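Local coordinates for metallo-beta-lactamase family protein (PDB 3R2U), which probably acts as a metal-dependent hydrolase of the metallo-beta-lactamase superfamily, binding an iron ion and carrying a C-terminal rhodanese-like domain, at residues A38-G43 / Q214-H219; H75-H80 / I148-T153; H120-N125 / L135-T140. All coordinates share one frame; numbering follows the deposited sequence.

Contact 1: residues A38-G43 / Q214-H219; sequences ASYLIG and QIWPGH
Y40 meets W216 and P217 at the heart of this contact, its ring leaning over from strand 37-44 toward the backbone of strand 214-217. The phenol donates to P217 O, with Y40 OH and P217 O 2.6 Å apart; the hydroxyl lies in the carbonyl plane on a lone pair, and the carbonyl oxygen in turn sits at the ring edge close to its plane. With CG of Y40 beside the backbone N (chi1 -58°), the ring also rests against the W216 side chain, Y40 CZ lying 3.7 Å from W216 CB. The indole then swings away, so the two aromatic systems are only obliquely inclined, and its NE1 is held by Q214 OE1 within the same strand. Two residues earlier, A38 adds a nearly straight backbone bond (175°), A38 N to G218 O at 2.9 Å, while A38 CB packs 3.4 Å from P217 O; the oxygen that takes the phenol bond also has this methyl against it. Toward G43 the contact is looser: the N-to-C directions of the two short strand segments differ by 117°, and beyond Y40 they diverge, I42 packing instead on F27 and F166; both segments are buried throughout, so this end is not a solvent side. G218 and H219 lead on to the metal site, where the H219 side chain, about 5 Å from the iron, is hydrogen-bonded to the ligand D169. F166 of strand 164-168 meets the rings of both Y40 and W216, F27 of strand 25-32 packs on W216, and I53 of strand 49-53 pairs with Y40 through the backbone.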
loop_
_atom_site.group_PDB
_atom_site.type_symbol
_atom_site.label_atom_id
_atom_site.label_comp_id
_atom_site.label_asym_id
_atom_site.label_seq_id
_atom_site.Cartn_x
_atom_site.Cartn_y
_atom_site.Cartn_z
ATOM N N ALA A 38 -12.822 12.952 -16.286
ATOM C CA ALA A 38 -12.758 13.893 -15.192
ATOM C C ALA A 38 -14.098 14.033 -14.485
ATOM O O ALA A 38 -15.112 14.280 -15.122
ATOM C CB ALA A 38 -12.294 15.267 -15.684
ATOM N N SER A 39 -14.065 13.856 -13.167
ATOM C CA SER A 39 -15.198 14.061 -12.287
ATOM C C SER A 39 -14.733 15.096 -11.259
ATOM O O SER A 39 -13.529 15.340 -11.129
ATOM C CB SER A 39 -15.655 12.765 -11.635
ATOM O OG SER A 39 -14.627 12.080 -10.959
ATOM N N TYR A 40 -15.673 15.674 -10.515
ATOM C CA TYR A 40 -15.375 16.770 -9.607
ATOM C C TYR A 40 -16.164 16.675 -8.320
ATOM O O TYR A 40 -17.290 16.155 -8.294
ATOM C CB TYR A 40 -15.737 18.111 -10.296
ATOM C CG TYR A 40 -15.013 18.344 -11.626
ATOM C CD1 TYR A 40 -15.534 17.851 -12.827
ATOM C CD2 TYR A 40 -13.806 19.037 -11.678
ATOM C CE1 TYR A 40 -14.866 18.042 -14.058
ATOM C CE2 TYR A 40 -13.133 19.234 -12.895
ATOM C CZ TYR A 40 -13.676 18.735 -14.077
ATOM O OH TYR A 40 -13.017 18.909 -15.260
ATOM N N LEU A 41 -15.551 17.165 -7.252
ATOM C CA LEU A 41 -16.224 17.318 -5.971
ATOM C C LEU A 41 -16.154 18.801 -5.650
ATOM O O LEU A 41 -15.081 19.401 -5.724
ATOM C CB LEU A 41 -15.552 16.496 -4.856
ATOM C CG LEU A 41 -16.167 16.542 -3.449
ATOM C CD1 LEU A 41 -17.505 15.865 -3.445
ATOM C CD2 LEU A 41 -15.260 15.871 -2.421
ATOM N N ILE A 42 -17.314 19.400 -5.388
ATOM C CA ILE A 42 -17.415 20.779 -4.925
ATOM C C ILE A 42 -18.100 20.731 -3.566
ATOM O O ILE A 42 -18.946 19.868 -3.303
ATOM C CB ILE A 42 -18.189 21.725 -5.887
ATOM C CG1 ILE A 42 -19.607 21.210 -6.154
ATOM C CG2 ILE A 42 -17.373 21.938 -7.200
ATOM C CD1 ILE A 42 -20.396 22.060 -7.164
ATOM N N GLY A 43 -17.708 21.633 -2.688
ATOM C CA GLY A 43 -18.248 21.645 -1.365
ATOM C C GLY A 43 -18.408 23.022 -0.793
ATOM O O GLY A 43 -17.572 23.907 -1.017
ATOM N N GLN A 214 -13.739 29.595 -15.962
ATOM C CA GLN A 214 -12.999 28.371 -16.251
ATOM C C GLN A 214 -13.911 27.373 -16.971
ATOM O O GLN A 214 -15.131 27.471 -16.882
ATOM C CB GLN A 214 -12.492 27.736 -14.974
ATOM C CG GLN A 214 -11.526 28.598 -14.189
ATOM C CD GLN A 214 -11.061 27.909 -12.930
ATOM O OE1 GLN A 214 -10.733 26.733 -12.953
ATOM N NE2 GLN A 214 -11.015 28.642 -11.827
ATOM N N ILE A 215 -13.300 26.434 -17.698
ATOM C CA ILE A 215 -14.007 25.362 -18.379
ATOM C C ILE A 215 -13.525 24.075 -17.713
ATOM O O ILE A 215 -12.334 23.772 -17.714
ATOM C CB ILE A 215 -13.697 25.295 -19.912
ATOM C CG1 ILE A 215 -14.110 26.575 -20.642
ATOM C CG2 ILE A 215 -14.374 24.105 -20.546
ATOM C CD1 ILE A 215 -15.535 26.971 -20.472
ATOM N N TRP A 216 -14.449 23.338 -17.122
ATOM C CA TRP A 216 -14.141 22.106 -16.436
ATOM C C TRP A 216 -14.766 20.939 -17.198
ATOM O O TRP A 216 -15.901 20.582 -16.954
ATOM C CB TRP A 216 -14.688 22.171 -15.018
ATOM C CG TRP A 216 -14.136 23.312 -14.209
ATOM C CD1 TRP A 216 -12.828 23.680 -14.093
ATOM C CD2 TRP A 216 -14.875 24.182 -13.347
ATOM N NE1 TRP A 216 -12.708 24.749 -13.239
ATOM C CE2 TRP A 216 -13.950 25.075 -12.762
ATOM C CE3 TRP A 216 -16.234 24.310 -13.032
ATOM C CZ2 TRP A 216 -14.339 26.083 -11.871
ATOM C CZ3 TRP A 216 -16.620 25.307 -12.138
ATOM C CH2 TRP A 216 -15.669 26.181 -11.570
ATOM N N PRO A 217 -14.005 20.335 -18.122
ATOM C CA PRO A 217 -14.535 19.300 -18.996
ATOM C C PRO A 217 -14.651 17.919 -18.343
ATOM O O PRO A 217 -14.060 17.664 -17.292
ATOM C CB PRO A 217 -13.523 19.290 -20.143
ATOM C CG PRO A 217 -12.226 19.598 -19.453
ATOM C CD PRO A 217 -12.557 20.529 -18.321
ATOM N N GLY A 218 -15.398 17.044 -19.000
ATOM C CA GLY A 218 -15.629 15.698 -18.514
ATOM C C GLY A 218 -14.623 14.694 -19.013
ATOM O O GLY A 218 -14.531 13.599 -18.483
ATOM N N HIS A 219 -13.880 15.048 -20.056
ATOM C CA HIS A 219 -12.860 14.154 -20.593
ATOM C C HIS A 219 -11.679 14.969 -21.027
ATOM O O HIS A 219 -11.822 16.128 -21.422
ATOM C CB HIS A 219 -13.373 13.294 -21.753
ATOM C CG HIS A 219 -14.270 12.178 -21.323
ATOM N ND1 HIS A 219 -15.638 12.324 -21.202
ATOM C CD2 HIS A 219 -13.996 10.893 -20.982
ATOM C CE1 HIS A 219 -16.166 11.183 -20.795
ATOM N NE2 HIS A 219 -15.191 10.300 -20.647
#

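Contact 2: residues H75-H80 / I148-T153; sequences HAAETH and ISFLLT. With FE (Fe (III) ion), chain E.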
loop_
_atom_site.group_PDB
_atom_site.type_symbol
_atom_site.label_atom_id
_atom_site.label_comp_id
_atom_site.label_asym_id
_atom_site.label_seq_id
_atom_site.Cartn_x
_atom_site.Cartn_y
_atom_site.Cartn_z
ATOM N N HIS A 75 -25.152 15.484 -2.626
ATOM C CA HIS A 75 -25.618 15.696 -3.988
ATOM C C HIS A 75 -24.696 15.052 -5.018
ATOM O O HIS A 75 -23.504 14.847 -4.758
ATOM C CB HIS A 75 -25.594 17.200 -4.346
ATOM C CG HIS A 75 -26.441 18.087 -3.475
ATOM N ND1 HIS A 75 -26.109 18.401 -2.173
ATOM C CD2 HIS A 75 -27.542 18.823 -3.766
ATOM C CE1 HIS A 75 -27.005 19.241 -1.682
ATOM N NE2 HIS A 75 -27.889 19.508 -2.627
ATOM N N ALA A 76 -25.266 14.760 -6.186
ATOM C CA ALA A 76 -24.497 14.342 -7.361
ATOM C C ALA A 76 -25.274 14.744 -8.611
ATOM O O ALA A 76 -26.498 14.738 -8.630
ATOM C CB ALA A 76 -24.210 12.845 -7.362
ATOM N N ALA A 77 -24.549 15.073 -9.661
ATOM C CA ALA A 77 -25.145 15.471 -10.901
ATOM C C ALA A 77 -24.319 14.858 -12.008
ATOM O O ALA A 77 -23.130 14.565 -11.844
ATOM C CB ALA A 77 -25.175 17.011 -11.029
ATOM N N GLU A 78 -24.966 14.686 -13.139
ATOM C CA GLU A 78 -24.383 14.084 -14.267
ATOM C C GLU A 78 -24.667 14.944 -15.501
ATOM O O GLU A 78 -25.789 15.369 -15.712
ATOM C CB GLU A 78 -25.017 12.691 -14.373
ATOM C CG GLU A 78 -24.593 11.896 -15.500
ATOM C CD GLU A 78 -24.895 10.425 -15.282
ATOM O OE1 GLU A 78 -24.167 9.780 -14.483
ATOM O OE2 GLU A 78 -25.825 9.920 -15.950
ATOM N N THR A 79 -23.661 15.152 -16.338
ATOM C CA THR A 79 -23.817 16.003 -17.512
ATOM C C THR A 79 -24.629 15.411 -18.672
ATOM O O THR A 79 -25.265 16.154 -19.428
ATOM C CB THR A 79 -22.449 16.481 -18.019
ATOM O OG1 THR A 79 -21.634 15.360 -18.390
ATOM C CG2 THR A 79 -21.713 17.283 -16.892
ATOM N N HIS A 80 -24.590 14.093 -18.829
ATOM C CA HIS A 80 -25.289 13.412 -19.917
ATOM C C HIS A 80 -25.169 11.909 -19.775
ATOM O O HIS A 80 -24.485 11.421 -18.861
ATOM C CB HIS A 80 -24.698 13.838 -21.281
ATOM C CG HIS A 80 -23.270 13.445 -21.495
ATOM N ND1 HIS A 80 -22.224 14.006 -20.794
ATOM C CD2 HIS A 80 -22.710 12.592 -22.385
ATOM C CE1 HIS A 80 -21.085 13.477 -21.212
ATOM N NE2 HIS A 80 -21.356 12.622 -22.182
ATOM N N ILE A 148 -26.228 18.516 -20.687
ATOM C CA ILE A 148 -26.352 19.721 -19.915
ATOM C C ILE A 148 -24.999 20.080 -19.322
ATOM O O ILE A 148 -24.149 19.220 -19.133
ATOM C CB ILE A 148 -27.421 19.590 -18.790
ATOM C CG1 ILE A 148 -27.131 18.400 -17.885
ATOM C CG2 ILE A 148 -28.845 19.504 -19.403
ATOM C CD1 ILE A 148 -28.076 18.289 -16.712
ATOM N N SER A 149 -24.798 21.369 -19.101
ATOM C CA SER A 149 -23.605 21.891 -18.475
ATOM C C SER A 149 -24.003 22.657 -17.217
ATOM O O SER A 149 -25.122 23.187 -17.150
ATOM C CB SER A 149 -22.868 22.813 -19.444
ATOM O OG SER A 149 -22.333 22.068 -20.529
ATOM N N PHE A 150 -23.103 22.726 -16.227
ATOM C CA PHE A 150 -23.419 23.406 -14.977
ATOM C C PHE A 150 -22.557 24.666 -14.739
ATOM O O PHE A 150 -21.320 24.588 -14.665
ATOM C CB PHE A 150 -23.276 22.418 -13.809
ATOM C CG PHE A 150 -24.078 21.148 -13.983
ATOM C CD1 PHE A 150 -25.403 21.096 -13.638
ATOM C CD2 PHE A 150 -23.484 19.993 -14.460
ATOM C CE1 PHE A 150 -26.131 19.900 -13.768
ATOM C CE2 PHE A 150 -24.219 18.811 -14.606
ATOM C CZ PHE A 150 -25.531 18.782 -14.259
ATOM N N LEU A 151 -23.213 25.816 -14.638
ATOM C CA LEU A 151 -22.528 27.099 -14.434
ATOM C C LEU A 151 -22.505 27.416 -12.951
ATOM O O LEU A 151 -23.553 27.656 -12.323
ATOM C CB LEU A 151 -23.221 28.209 -15.206
ATOM C CG LEU A 151 -22.554 29.594 -15.192
ATOM C CD1 LEU A 151 -21.240 29.537 -15.986
ATOM C CD2 LEU A 151 -23.510 30.652 -15.766
ATOM N N LEU A 152 -21.301 27.431 -12.394
ATOM C CA LEU A 152 -21.106 27.647 -10.970
ATOM C C LEU A 152 -20.816 29.100 -10.599
ATOM O O LEU A 152 -19.990 29.768 -11.233
ATOM C CB LEU A 152 -19.969 26.742 -10.465
ATOM C CG LEU A 152 -19.637 26.754 -8.957
ATOM C CD1 LEU A 152 -18.933 25.444 -8.536
ATOM C CD2 LEU A 152 -18.804 27.983 -8.533
ATOM N N THR A 153 -21.525 29.569 -9.568
ATOM C CA THR A 153 -21.297 30.874 -8.970
ATOM C C THR A 153 -21.102 30.636 -7.461
ATOM O O THR A 153 -21.948 29.990 -6.805
ATOM C CB THR A 153 -22.447 31.833 -9.270
ATOM O OG1 THR A 153 -22.592 31.945 -10.693
ATOM C CG2 THR A 153 -22.182 33.233 -8.667
HETATM FE FE FE E . -19.931 11.417 -23.655
HETATM O O HOH W 1 -19.436 10.240 -21.762
HETATM O O HOH W 2 -21.745 9.987 -24.162
HETATM O O HOH W 3 -18.601 10.174 -24.809
#
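T79 and I148 are joined by a short, straight backbone bond, I148 N to T79 O at 2.8 Å with an N-H...O angle of 174°, the donor lying nearly along the C=O axis. The same carbonyl is flanked by the I148 side chain, whose CG1 comes within 3.3 Å of T79 O. F150 CG lies opposite the carbonyl carbon (chi1 -54°), which brings the ring back to the 75-80 segment. T79 CG2 lies at its edge, 3.7 Å from F150 CE2, and E78 O sits at the edge as well. A77 CB approaches obliquely, 3.7 Å from F150 CZ. The next shell leads to the metal. H80 ND1 donates to T79 OG1 at 2.8 Å, the hydroxyl lying close to the imidazole plane, which, with the metal bond, limits the ring's rotation and leaves NE2 facing the iron: H80 NE2 binds it at 2.4 Å. D169, H143 and three waters complete the site. T79 is itself positioned by D54, which accepts from its backbone N, and E78 is anchored to S87 and Y112. H80 opens the His-x-His-x-Asp motif of the superfamily, continued by H82. The loop bearing it leaves strand 72-77, which lies between strands 49-53 and 99-103 in one sheet, and is tied here to strand 148-153 of the facing sheet, between strands 133-139 and 164-168.

Contact 3: residues H120-N125 / L135-T140; sequences HFVQHN and LKVLHT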
loop_
_atom_site.group_PDB
_atom_site.type_symbol
_atom_site.label_atom_id
_atom_site.label_comp_id
_atom_site.label_asym_id
_atom_site.label_seq_id
_atom_site.Cartn_x
_atom_site.Cartn_y
_atom_site.Cartn_z
ATOM N N HIS A 120 -33.895 14.010 -9.576
ATOM C CA HIS A 120 -34.332 15.305 -10.094
ATOM C C HIS A 120 -33.968 15.388 -11.560
ATOM O O HIS A 120 -32.802 15.305 -11.909
ATOM C CB HIS A 120 -33.669 16.470 -9.347
ATOM C CG HIS A 120 -34.049 16.551 -7.912
ATOM N ND1 HIS A 120 -33.353 15.890 -6.922
ATOM C CD2 HIS A 120 -35.067 17.198 -7.294
ATOM C CE1 HIS A 120 -33.927 16.129 -5.753
ATOM N NE2 HIS A 120 -34.969 16.919 -5.953
ATOM N N PHE A 121 -34.969 15.518 -12.412
ATOM C CA PHE A 121 -34.749 15.673 -13.841
ATOM C C PHE A 121 -34.721 17.162 -14.083
ATOM O O PHE A 121 -35.749 17.823 -14.021
ATOM C CB PHE A 121 -35.856 14.989 -14.623
ATOM C CG PHE A 121 -35.877 13.505 -14.436
ATOM C CD1 PHE A 121 -36.631 12.929 -13.431
ATOM C CD2 PHE A 121 -35.111 12.688 -15.243
ATOM C CE1 PHE A 121 -36.641 11.551 -13.258
ATOM C CE2 PHE A 121 -35.126 11.315 -15.079
ATOM C CZ PHE A 121 -35.887 10.751 -14.094
ATOM N N VAL A 122 -33.537 17.697 -14.329
ATOM C CA VAL A 122 -33.383 19.132 -14.470
ATOM C C VAL A 122 -33.463 19.618 -15.900
ATOM O O VAL A 122 -33.178 18.882 -16.846
ATOM C CB VAL A 122 -32.064 19.621 -13.802
ATOM C CG1 VAL A 122 -32.113 19.317 -12.309
ATOM C CG2 VAL A 122 -30.822 18.973 -14.443
ATOM N N GLN A 123 -33.854 20.877 -16.056
ATOM C CA GLN A 123 -33.956 21.478 -17.371
ATOM C C GLN A 123 -33.214 22.788 -17.443
ATOM O O GLN A 123 -32.797 23.333 -16.432
ATOM C CB GLN A 123 -35.423 21.656 -17.708
ATOM C CG GLN A 123 -36.109 20.307 -17.902
ATOM C CD GLN A 123 -37.533 20.415 -18.333
ATOM O OE1 GLN A 123 -38.228 21.371 -17.998
ATOM N NE2 GLN A 123 -37.993 19.420 -19.077
ATOM N N HIS A 124 -33.063 23.293 -18.658
ATOM C CA HIS A 124 -32.410 24.556 -18.895
ATOM C C HIS A 124 -32.892 25.634 -17.905
ATOM O O HIS A 124 -34.093 25.798 -17.676
ATOM C CB HIS A 124 -32.689 24.999 -20.330
ATOM C CG HIS A 124 -31.980 26.250 -20.717
ATOM N ND1 HIS A 124 -30.617 26.296 -20.903
ATOM C CD2 HIS A 124 -32.442 27.495 -20.979
ATOM C CE1 HIS A 124 -30.265 27.525 -21.238
ATOM N NE2 HIS A 124 -31.351 28.271 -21.288
ATOM N N ASN A 125 -31.946 26.355 -17.319
ATOM C CA ASN A 125 -32.238 27.434 -16.357
ATOM C C ASN A 125 -32.578 27.031 -14.930
ATOM O O ASN A 125 -32.708 27.908 -14.083
ATOM C CB ASN A 125 -33.314 28.415 -16.876
ATOM C CG ASN A 125 -32.722 29.651 -17.513
ATOM O OD1 ASN A 125 -31.514 29.841 -17.516
ATOM N ND2 ASN A 125 -33.576 30.518 -18.008
ATOM N N LEU A 135 -25.501 26.407 -8.843
ATOM C CA LEU A 135 -25.234 25.861 -10.140
ATOM C C LEU A 135 -26.428 26.137 -11.036
ATOM O O LEU A 135 -27.571 25.797 -10.674
ATOM C CB LEU A 135 -25.042 24.352 -10.071
ATOM C CG LEU A 135 -23.863 23.816 -9.267
ATOM C CD1 LEU A 135 -23.962 22.305 -9.263
ATOM C CD2 LEU A 135 -22.536 24.297 -9.867
ATOM N N LYS A 136 -26.182 26.731 -12.201
ATOM C CA LYS A 136 -27.249 26.946 -13.163
ATOM C C LYS A 136 -27.094 25.901 -14.242
ATOM O O LYS A 136 -25.991 25.692 -14.774
ATOM C CB LYS A 136 -27.224 28.346 -13.762
ATOM C CG LYS A 136 -28.355 28.584 -14.810
ATOM C CD LYS A 136 -28.571 30.058 -15.133
ATOM C CE LYS A 136 -29.328 30.808 -14.000
ATOM N NZ LYS A 136 -30.746 30.327 -13.749
ATOM N N VAL A 137 -28.194 25.204 -14.516
ATOM C CA VAL A 137 -28.225 24.174 -15.541
ATOM C C VAL A 137 -28.392 24.856 -16.887
ATOM O O VAL A 137 -29.289 25.696 -17.068
ATOM C CB VAL A 137 -29.402 23.185 -15.324
ATOM C CG1 VAL A 137 -29.503 22.169 -16.486
ATOM C CG2 VAL A 137 -29.239 22.446 -13.985
ATOM N N LEU A 138 -27.493 24.553 -17.808
ATOM C CA LEU A 138 -27.596 25.055 -19.162
ATOM C C LEU A 138 -27.757 23.845 -20.085
ATOM O O LEU A 138 -26.964 22.912 -20.009
ATOM C CB LEU A 138 -26.353 25.861 -19.538
ATOM C CG LEU A 138 -26.009 27.129 -18.722
ATOM C CD1 LEU A 138 -24.713 27.774 -19.243
ATOM C CD2 LEU A 138 -27.121 28.150 -18.746
ATOM N N HIS A 139 -28.813 23.814 -20.900
ATOM C CA HIS A 139 -28.998 22.724 -21.870
ATOM C C HIS A 139 -28.019 23.023 -22.989
ATOM O O HIS A 139 -28.092 24.061 -23.588
ATOM C CB HIS A 139 -30.458 22.630 -22.359
ATOM C CG HIS A 139 -30.729 21.485 -23.292
ATOM N ND1 HIS A 139 -31.626 21.572 -24.334
ATOM C CD2 HIS A 139 -30.204 20.233 -23.356
ATOM C CE1 HIS A 139 -31.663 20.423 -24.992
ATOM N NE2 HIS A 139 -30.797 19.593 -24.425
ATOM N N THR A 140 -27.074 22.121 -23.232
ATOM C CA THR A 140 -26.039 22.322 -24.257
ATOM C C THR A 140 -25.976 21.090 -25.139
ATOM O O THR A 140 -25.023 20.328 -25.080
ATOM C CB THR A 140 -24.650 22.594 -23.590
ATOM O OG1 THR A 140 -24.297 21.508 -22.718
ATOM C CG2 THR A 140 -24.686 23.888 -22.777
#
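The imidazole of H124 meets H139 edge-on: the backbone N-H of H139 points in the ring plane at the unprotonated nitrogen, H139 N to H124 ND1 being 3.1 Å with an angle of 169° at the hydrogen. L138 C lies at the same edge, whereas V137 O and L138 CA approach obliquely. CG of H124 stands opposite the backbone N (chi1 -176°), which brings the ring edge to the strand backbone and leaves H124 CB 3.8 Å from H139 CB. The H139 ring turns away to donate to P145 O. At the second flat group, the N125 amide, the side chain lies beside that of K136, pointing the same way, with N125 OD1 3.8 Å from K136 CD. In the metallo-beta-lactamase alpha-beta/beta-alpha sandwich, 120-122 is the edge strand of one sheet and the chain crosses here to strands 127-130 and 133-139 of the other. N125 has a left-handed backbone conformation, and its N donates to V137 O at 2.7 Å. K136 NZ adds a weak bond to N125 O at 3.1 Å, its stronger partner being D127, with which it forms a salt bridge. While H124 and N125 remain exposed, the inner side is apolar and buried. V137 CG2 meets V122 CG2 at 3.8 Å, V137 CG1 packs 3.5 Å from Q123 O, and I148 of strand 148-153 touches both valines.

From the N terminus, the chain passes 38-43 in the first sheet, then 75-80 at the metal, then 120-125 at that sheet's edge, and returns in reverse order through 135-140, 148-153 and 214-219 of the second sheet. The three loops are therefore nested without crossing: contact 3 closes the innermost, contact 2 encloses it, and contact 1 surrounds both. Each ties one sheet of the sandwich to the other. Contacts 2 and 3 share neighbouring strands, with probable backbone bonds from S149 N to L138 O and from L151 N to K136 O. L152 packs on I42 and W216 of contact 1 and on L135 of contact 3.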